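Methanol--corrinoid protein co-methyltransferase (PDB 2I2X) transfers the methyl group of methanol to the cob(I)amide carried by its corrinoid partner MtaC, a zinc-dependent step of methanogenesis. Local coordinates at residues 7-12 with 381-386. Numbering follows the deposited sequence.
Sequences TSMAYA and SIVKDG
Val-383 turns its side chain onto the backbone of Thr-7 and Ser-8, its CB lying 3.7 Å from Thr-7 C. CG1, anti to the carbonyl carbon of its own residue (chi1 -60°), reaches to 3.7 Å from Ser-8 O, while CG1 and CG2 of Val-383 each lie 4.0 Å from Met-9 SD. The Met-9 chain, bent at chi2 and chi3, runs across the valine at about a right angle and presents SD to both branches. Beside this apolar patch, Thr-7 CA approaches Val-383 O at 3.6 Å in a C-H...O contact, with 147° at the hydrogen. That same carbonyl accepts the backbone N-H of Gly-386 (Gly-386 N to Val-383 O 3.0 Å), in the turn at residues 383-386. Thr-7 CG2 lies 4.1 Å from Gly-386 CA. Helix 273-280 backs the contact, away from the metal and corrinoid sites, with Ile-279 touching Val-383 and Ala-278 touching Met-9, and backbone hydrogen bonds link Ala-10 to Ile-279. Replacing the valine by an alanine is likely to leave Met-9 SD without its two methyl neighbours and to open a gap beside the Ser-8 carbonyl oxygen. With no conventional hydrogen bond between the segments, the N-terminal loop is held against residues 381-386 by shape fit and dispersion around Val-383, aided by one C-H...O contact, rather than by directional polar bonds.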
loop_
_atom_site.group_PDB
_atom_site.type_symbol
_atom_site.label_atom_id
_atom_site.label_comp_id
_atom_site.label_asym_id
_atom_site.label_seq_id
_atom_site.Cartn_x
_atom_site.Cartn_y
_atom_site.Cartn_z
ATOM N N THR A 7 -28.429 4.010 28.767
ATOM C CA THR A 7 -29.387 2.980 29.206
ATOM C C THR A 7 -30.408 2.748 28.123
ATOM O O THR A 7 -31.409 2.058 28.329
ATOM C CB THR A 7 -30.053 3.308 30.601
ATOM O OG1 THR A 7 -30.507 4.664 30.616
ATOM C CG2 THR A 7 -29.024 3.148 31.744
ATOM N N SER A 8 -30.153 3.326 26.948
ATOM C CA SER A 8 -30.975 3.031 25.776
ATOM C C SER A 8 -30.128 3.143 24.520
ATOM O O SER A 8 -29.003 3.632 24.600
ATOM C CB SER A 8 -32.226 3.919 25.721
ATOM O OG SER A 8 -31.859 5.264 25.866
ATOM N N MET A 9 -30.654 2.639 23.398
ATOM C CA MET A 9 -29.987 2.640 22.094
ATOM C C MET A 9 -30.428 3.854 21.260
ATOM O O MET A 9 -31.610 4.136 21.156
ATOM C CB MET A 9 -30.379 1.381 21.297
ATOM C CG MET A 9 -30.216 0.018 21.961
ATOM S SD MET A 9 -28.503 -0.375 22.161
ATOM C CE MET A 9 -27.926 -0.593 20.466
ATOM N N ALA A 10 -29.479 4.548 20.644
ATOM C CA ALA A 10 -29.749 5.643 19.709
ATOM C C ALA A 10 -30.573 5.221 18.508
ATOM O O ALA A 10 -31.356 6.001 17.987
ATOM C CB ALA A 10 -28.447 6.236 19.227
ATOM N N TYR A 11 -30.386 3.996 18.061
ATOM C CA TYR A 11 -31.078 3.484 16.912
ATOM C C TYR A 11 -32.138 2.490 17.372
ATOM O O TYR A 11 -31.890 1.703 18.276
ATOM C CB TYR A 11 -30.078 2.739 15.999
ATOM C CG TYR A 11 -29.109 3.614 15.262
ATOM C CD1 TYR A 11 -29.442 4.182 14.022
ATOM C CD2 TYR A 11 -27.846 3.861 15.777
ATOM C CE1 TYR A 11 -28.524 5.008 13.332
ATOM C CE2 TYR A 11 -26.923 4.688 15.101
ATOM C CZ TYR A 11 -27.265 5.239 13.882
ATOM O OH TYR A 11 -26.346 6.045 13.247
ATOM N N ALA A 12 -33.293 2.476 16.710
ATOM C CA ALA A 12 -34.380 1.565 17.092
ATOM C C ALA A 12 -34.095 0.110 16.765
ATOM O O ALA A 12 -34.608 -0.770 17.439
ATOM C CB ALA A 12 -35.695 1.996 16.442
ATOM N N SER A 381 -27.306 -5.593 25.100
ATOM C CA SER A 381 -26.983 -6.329 26.296
ATOM C C SER A 381 -26.225 -5.408 27.240
ATOM O O SER A 381 -26.262 -5.587 28.470
ATOM C CB SER A 381 -26.174 -7.587 25.964
ATOM O OG SER A 381 -24.821 -7.271 25.724
ATOM N N ILE A 382 -25.561 -4.410 26.675
ATOM C CA ILE A 382 -24.874 -3.415 27.487
ATOM C C ILE A 382 -25.842 -2.439 28.160
ATOM O O ILE A 382 -25.734 -2.193 29.362
ATOM C CB ILE A 382 -23.826 -2.641 26.643
ATOM C CG1 ILE A 382 -22.727 -3.629 26.170
ATOM C CG2 ILE A 382 -23.275 -1.390 27.412
ATOM C CD1 ILE A 382 -21.882 -3.120 25.046
ATOM N N VAL A 383 -26.776 -1.869 27.396
ATOM C CA VAL A 383 -27.562 -0.762 27.914
ATOM C C VAL A 383 -28.559 -1.256 28.959
ATOM O O VAL A 383 -28.941 -0.505 29.865
ATOM C CB VAL A 383 -28.266 0.066 26.788
ATOM C CG1 VAL A 383 -27.241 0.656 25.841
ATOM C CG2 VAL A 383 -29.291 -0.776 26.028
ATOM N N LYS A 384 -28.945 -2.530 28.861
ATOM C CA LYS A 384 -29.892 -3.104 29.827
ATOM C C LYS A 384 -29.370 -3.069 31.279
ATOM O O LYS A 384 -30.158 -3.229 32.196
ATOM C CB LYS A 384 -30.424 -4.495 29.396
ATOM C CG LYS A 384 -29.434 -5.649 29.520
ATOM C CD LYS A 384 -30.027 -6.983 29.097
ATOM C CE LYS A 384 -29.206 -8.095 29.718
ATOM N NZ LYS A 384 -28.808 -9.203 28.800
ATOM N N ASP A 385 -28.065 -2.825 31.467
ATOM C CA ASP A 385 -27.447 -2.592 32.794
ATOM C C ASP A 385 -26.445 -1.427 32.740
ATOM O O ASP A 385 -25.437 -1.403 33.442
ATOM C CB ASP A 385 -26.810 -3.880 33.365
ATOM C CG ASP A 385 -27.865 -4.895 33.869
ATOM O OD1 ASP A 385 -27.953 -6.003 33.301
ATOM O OD2 ASP A 385 -28.623 -4.598 34.830
ATOM N N GLY A 386 -26.759 -0.438 31.909
ATOM C CA GLY A 386 -25.840 0.648 31.589
ATOM C C GLY A 386 -25.228 1.435 32.723
ATOM O O GLY A 386 -24.167 2.065 32.541
#